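Local coordinates for protein copper-transporting ATPase PAA2, chloroplastic (Arabidopsis thaliana, PDB 5LBK) that uses ATP to drive copper across the chloroplast thylakoid membrane as a P-type ATPase, of which this chain is the nucleotide-binding N-domain, at residues A[23-28]-A[48-53]; A[71-76]-A[121-126]. All blocks are in the same frame, centred on the assembly; numbering follows the deposited sequence.

Contact 1 (A[23-28]-A[48-53]); sequences MAAAVE and LKTPET
Ala26 packs against Thr50, Pro51 and Thr53 where the connection from helix 34-45 to edge strand 56-59 passes over helix 17-27, one of the helices laid on the antiparallel sheet of the N-domain. The tight part lies at Thr50 and Pro51. Here Ala26 points its methyl toward the loop, and CB rests 3.6 Å from Pro51 O and 3.9 Å from Pro51 CG, the CG-CD side of the proline ring meeting the methyl. A short side chain is what lets the two backbones come together, the CA atoms of Ala26 and Thr50 being 5.3 Å apart. Next to it, Ala25 CB meets the methyl CG2 of Thr50 at 3.7 Å and also leans on Ala43 of the following helix. Thr50 suits this place because its two branches do different work: with OG1 between its own backbone N and carbonyl carbon (chi1 56°), CG2 is left to face the helix, while OG1 is hydrogen-bonded to Lys29. Proline gives the irregular segment a rigid apolar surface, which Ile68 of strand 63-68 touches as well.

Toward Thr53 the fit is looser. Its methyl CG2 stays 4.3 Å from Ala26 CB, and its hydroxyl reaches the helix through water instead of directly. That water supplies a mate for a carbonyl near the C-terminal end of the helix: it donates to Ala26 O at 2.6 Å and is hydrogen-bonded to Thr53 OG1 at 2.9 Å.

Contact 2 (A[71-76]-A[121-126]); sequences RFVAVG and VGREGE
Strands 71-76 and 117-123 are antiparallel neighbours in the N-domain sheet, and the type II turn Arg123-Glu126 then leads the chain into strand 127-134. Ala74 and Gly122 form the hydrogen-bonded pair, Ala74 N giving to Gly122 O at 2.8 Å and Gly122 N to Ala74 O at 2.9 Å. A third rung carries the ladder past the strand, Glu124 N to Phe72 O at 2.9 Å and nearly straight (167°). The non-hydrogen-bonded pairs, Val73 with Arg123 and Val75 with Val121, put their side chains on the face beneath helix 17-27; beta-branched valines fill this buried layer, Val73 CG1 meeting Val121 CG1 at 4.1 Å. Ala74 points to the other face, where its small methyl lies under Trp80 and Phe85.

Arg123 plays an apolar and a charged part at once. With CG anti to the backbone N (chi1 -174°) and the chain extended, its methylenes run past Val73 CG2 and carry the guanidinium out to Arg71. Arg71, bent at its second torsion, lays CG over one face of that guanidinium, 3.3 Å from Arg123 NH2. The two guanidinium planes stand 60° apart, and the like charges come to 4.0 Å between NH1 of Arg71 and NH1 of Arg123, a cost that Glu126 is likely to offset. Replacing Arg123 with an alanine would probably leave Glu126 without its salt-bridge mate and uncover the flank of Val73. In the turn, Gly125 takes a positive phi at which a side chain would strike the preceding carbonyl. Glu126, held also by Tyr15, is reached from above its carboxylate plane, Arg123 NH1 lying 2.9 Å from OE1.

Contacts 1 and 2 lie about 12 Å apart, centre to centre, and share helix 17-27: one flank takes the loop of contact 1, another rests on the strands of contact 2. Val27 CB sits 3.8 Å from Val75 CG2, and Ala24 CA is 3.9 Å from the same methyl, so a small residue lets the helix settle close on the sheet. One residue before Ala24, Met23 CE reaches Arg123 CD at 3.8 Å, extending the apolar layer to the arginine's methylenes. No nucleotide is bound here, but the chain between 23-28 and 48-53 carries the His-Pro motif that P1B-type ATPases are known to use in nucleotide binding.

Contact 1 (A[23-28]-A[48-53])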
loop_
_atom_site.group_PDB
_atom_site.type_symbol
_atom_site.label_atom_id
_atom_site.label_comp_id
_atom_site.label_asym_id
_atom_site.label_seq_id
_atom_site.Cartn_x
_atom_site.Cartn_y
_atom_site.Cartn_z
ATOM N N MET A 23 -0.731 7.089 -1.963
ATOM C CA MET A 23 0.591 6.462 -2.069
ATOM C C MET A 23 0.513 5.121 -2.762
ATOM O O MET A 23 1.363 4.811 -3.623
ATOM C CB MET A 23 1.198 6.288 -0.683
ATOM C CG MET A 23 1.725 7.598 -0.041
ATOM S SD MET A 23 2.355 7.202 1.622
ATOM C CE MET A 23 3.030 8.795 2.107
ATOM N N ALA A 24 -0.477 4.298 -2.419
ATOM C CA ALA A 24 -0.508 2.968 -3.021
ATOM C C ALA A 24 -0.776 3.072 -4.523
ATOM O O ALA A 24 -0.170 2.363 -5.324
ATOM C CB ALA A 24 -1.560 2.104 -2.356
ATOM N N ALA A 25 -1.703 3.933 -4.914
ATOM C CA ALA A 25 -1.963 4.103 -6.346
ATOM C C ALA A 25 -0.786 4.737 -7.097
ATOM O O ALA A 25 -0.582 4.449 -8.296
ATOM C CB ALA A 25 -3.231 4.937 -6.523
ATOM N N ALA A 26 -0.010 5.607 -6.443
ATOM C CA ALA A 26 1.199 6.134 -7.078
ATOM C C ALA A 26 2.165 5.013 -7.411
ATOM O O ALA A 26 2.763 4.991 -8.497
ATOM C CB ALA A 26 1.897 7.142 -6.174
ATOM N N VAL A 27 2.347 4.081 -6.470
ATOM C CA VAL A 27 3.224 2.941 -6.727
ATOM C C VAL A 27 2.633 2.011 -7.780
ATOM O O VAL A 27 3.380 1.460 -8.620
ATOM C CB VAL A 27 3.507 2.198 -5.404
ATOM C CG1 VAL A 27 4.326 0.979 -5.652
ATOM C CG2 VAL A 27 4.232 3.079 -4.482
ATOM N N GLU A 28 1.328 1.799 -7.758
ATOM C CA GLU A 28 0.654 0.841 -8.625
ATOM C C GLU A 28 0.290 1.421 -9.987
ATOM O O GLU A 28 -0.342 0.723 -10.772
ATOM C CB GLU A 28 -0.594 0.315 -7.941
ATOM C CG GLU A 28 -0.281 -0.464 -6.673
ATOM C CD GLU A 28 0.175 -1.851 -6.962
ATOM O OE1 GLU A 28 -0.633 -2.777 -6.780
ATOM O OE2 GLU A 28 1.308 -2.008 -7.417
ATOM N N LEU A 48 -8.702 11.320 -6.465
ATOM C CA LEU A 48 -7.471 11.534 -5.721
ATOM C C LEU A 48 -6.314 11.769 -6.690
ATOM O O LEU A 48 -6.100 10.978 -7.616
ATOM C CB LEU A 48 -7.158 10.329 -4.828
ATOM C CG LEU A 48 -8.172 9.984 -3.729
ATOM C CD1 LEU A 48 -7.740 8.699 -2.994
ATOM C CD2 LEU A 48 -8.315 11.126 -2.754
ATOM N N LYS A 49 -5.541 12.823 -6.447
ATOM C CA LYS A 49 -4.371 13.125 -7.262
ATOM C C LYS A 49 -3.190 12.337 -6.717
ATOM O O LYS A 49 -2.797 12.527 -5.561
ATOM C CB LYS A 49 -4.054 14.616 -7.246
ATOM C CG LYS A 49 -2.923 15.023 -8.174
ATOM C CD LYS A 49 -3.347 14.977 -9.644
ATOM C CE LYS A 49 -4.389 16.055 -9.965
ATOM N NZ LYS A 49 -4.657 16.148 -11.427
ATOM N N THR A 50 -2.616 11.470 -7.549
ATOM C CA THR A 50 -1.520 10.664 -7.048
ATOM C C THR A 50 -0.204 11.437 -7.185
ATOM O O THR A 50 0.013 12.115 -8.190
ATOM C CB THR A 50 -1.432 9.330 -7.811
ATOM O OG1 THR A 50 -1.310 9.589 -9.215
ATOM C CG2 THR A 50 -2.684 8.488 -7.578
ATOM N N PRO A 51 0.688 11.360 -6.200
ATOM C CA PRO A 51 1.983 12.035 -6.334
ATOM C C PRO A 51 2.849 11.407 -7.417
ATOM O O PRO A 51 2.704 10.237 -7.786
ATOM C CB PRO A 51 2.627 11.864 -4.957
ATOM C CG PRO A 51 2.013 10.633 -4.422
ATOM C CD PRO A 51 0.564 10.683 -4.903
ATOM N N GLU A 52 3.768 12.224 -7.921
ATOM C CA GLU A 52 4.610 11.819 -9.033
ATOM C C GLU A 52 5.673 10.829 -8.569
ATOM O O GLU A 52 6.055 10.775 -7.397
ATOM C CB GLU A 52 5.273 13.036 -9.678
ATOM C CG GLU A 52 4.297 14.055 -10.259
ATOM C CD GLU A 52 3.543 13.548 -11.476
ATOM O OE1 GLU A 52 3.803 12.409 -11.905
ATOM O OE2 GLU A 52 2.697 14.298 -12.014
ATOM N N THR A 53 6.142 10.023 -9.513
ATOM C CA THR A 53 7.221 9.089 -9.243
ATOM C C THR A 53 8.093 8.964 -10.478
ATOM O O THR A 53 7.580 8.870 -11.593
ATOM C CB THR A 53 6.707 7.699 -8.876
ATOM O OG1 THR A 53 5.967 7.152 -9.971
ATOM C CG2 THR A 53 5.840 7.767 -7.671
HETATM O O HOH W 1 3.139 6.774 -10.415
#

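Contact 2 (A[71-76]-A[121-126])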
loop_
_atom_site.group_PDB
_atom_site.type_symbol
_atom_site.label_atom_id
_atom_site.label_comp_id
_atom_site.label_asym_id
_atom_site.label_seq_id
_atom_site.Cartn_x
_atom_site.Cartn_y
_atom_site.Cartn_z
ATOM N N ARG A 71 10.900 9.520 -0.172
ATOM C CA ARG A 71 10.885 8.311 0.642
ATOM C C ARG A 71 10.380 7.133 -0.161
ATOM O O ARG A 71 9.419 7.258 -0.924
ATOM C CB ARG A 71 10.010 8.486 1.854
ATOM C CG ARG A 71 10.681 9.305 2.958
ATOM C CD ARG A 71 11.575 8.404 3.823
ATOM N NE ARG A 71 12.537 9.184 4.591
ATOM C CZ ARG A 71 12.281 9.831 5.719
ATOM N NH1 ARG A 71 11.066 9.803 6.249
ATOM N NH2 ARG A 71 13.259 10.510 6.314
ATOM N N PHE A 72 11.009 5.976 0.030
ATOM C CA PHE A 72 10.526 4.769 -0.616
ATOM C C PHE A 72 9.239 4.278 0.044
ATOM O O PHE A 72 9.091 4.318 1.271
ATOM C CB PHE A 72 11.596 3.681 -0.585
ATOM C CG PHE A 72 12.666 3.909 -1.644
ATOM C CD1 PHE A 72 12.383 3.673 -2.980
ATOM C CD2 PHE A 72 13.880 4.469 -1.312
ATOM C CE1 PHE A 72 13.362 3.939 -3.952
ATOM C CE2 PHE A 72 14.824 4.720 -2.273
ATOM C CZ PHE A 72 14.534 4.473 -3.588
ATOM N N VAL A 73 8.324 3.793 -0.794
ATOM C CA VAL A 73 7.024 3.227 -0.420
ATOM C C VAL A 73 6.906 1.900 -1.154
ATOM O O VAL A 73 7.288 1.805 -2.336
ATOM C CB VAL A 73 5.859 4.166 -0.806
ATOM C CG1 VAL A 73 4.469 3.478 -0.524
ATOM C CG2 VAL A 73 5.989 5.528 -0.084
ATOM N N ALA A 74 6.481 0.869 -0.449
ATOM C CA ALA A 74 6.337 -0.483 -0.993
ATOM C C ALA A 74 4.891 -0.959 -0.838
ATOM O O ALA A 74 4.254 -0.682 0.166
ATOM C CB ALA A 74 7.311 -1.424 -0.295
ATOM N N VAL A 75 4.369 -1.646 -1.860
ATOM C CA VAL A 75 3.034 -2.202 -1.898
ATOM C C VAL A 75 3.123 -3.659 -2.313
ATOM O O VAL A 75 3.772 -3.970 -3.309
ATOM C CB VAL A 75 2.134 -1.430 -2.894
ATOM C CG1 VAL A 75 0.736 -1.980 -2.859
ATOM C CG2 VAL A 75 2.072 0.053 -2.549
ATOM N N GLY A 76 2.478 -4.539 -1.560
ATOM C CA GLY A 76 2.622 -5.973 -1.833
ATOM C C GLY A 76 2.240 -6.810 -0.648
ATOM O O GLY A 76 1.413 -6.409 0.178
ATOM N N VAL A 121 0.829 -1.720 2.567
ATOM C CA VAL A 121 1.523 -0.498 2.194
ATOM C C VAL A 121 2.529 -0.123 3.272
ATOM O O VAL A 121 2.175 0.020 4.452
ATOM C CB VAL A 121 0.536 0.651 1.945
ATOM C CG1 VAL A 121 1.253 1.859 1.405
ATOM C CG2 VAL A 121 -0.522 0.157 0.980
ATOM N N GLY A 122 3.786 0.074 2.875
ATOM C CA GLY A 122 4.826 0.437 3.812
ATOM C C GLY A 122 5.677 1.597 3.329
ATOM O O GLY A 122 5.777 1.849 2.131
ATOM N N ARG A 123 6.269 2.328 4.284
ATOM C CA ARG A 123 7.111 3.489 3.961
ATOM C C ARG A 123 8.419 3.493 4.739
ATOM O O ARG A 123 8.411 3.257 5.948
ATOM C CB ARG A 123 6.353 4.787 4.236
ATOM C CG ARG A 123 7.076 6.025 3.803
ATOM C CD ARG A 123 6.049 7.111 3.730
ATOM N NE ARG A 123 6.611 8.380 3.385
ATOM C CZ ARG A 123 7.162 9.221 4.246
ATOM N NH1 ARG A 123 7.241 8.930 5.542
ATOM N NH2 ARG A 123 7.651 10.354 3.787
ATOM N N GLU A 124 9.547 3.812 4.064
ATOM C CA GLU A 124 10.840 3.746 4.734
ATOM C C GLU A 124 10.822 4.712 5.919
ATOM O O GLU A 124 10.317 5.831 5.821
ATOM C CB GLU A 124 12.000 4.083 3.798
ATOM C CG GLU A 124 13.379 3.527 4.300
ATOM C CD GLU A 124 14.402 3.330 3.196
ATOM O OE1 GLU A 124 14.348 4.087 2.209
ATOM O OE2 GLU A 124 15.289 2.450 3.351
ATOM N N GLY A 125 11.403 4.284 7.029
ATOM C CA GLY A 125 11.415 5.075 8.242
ATOM C C GLY A 125 10.203 4.899 9.125
ATOM O O GLY A 125 10.188 5.446 10.234
ATOM N N GLU A 126 9.189 4.155 8.680
ATOM C CA GLU A 126 7.933 4.022 9.399
ATOM C C GLU A 126 7.465 2.579 9.469
ATOM O O GLU A 126 6.707 2.209 10.362
ATOM C CB GLU A 126 6.823 4.833 8.722
ATOM C CG GLU A 126 6.974 6.321 8.792
ATOM C CD GLU A 126 5.715 6.997 8.361
ATOM O OE1 GLU A 126 5.564 7.242 7.150
ATOM O OE2 GLU A 126 4.848 7.229 9.230
#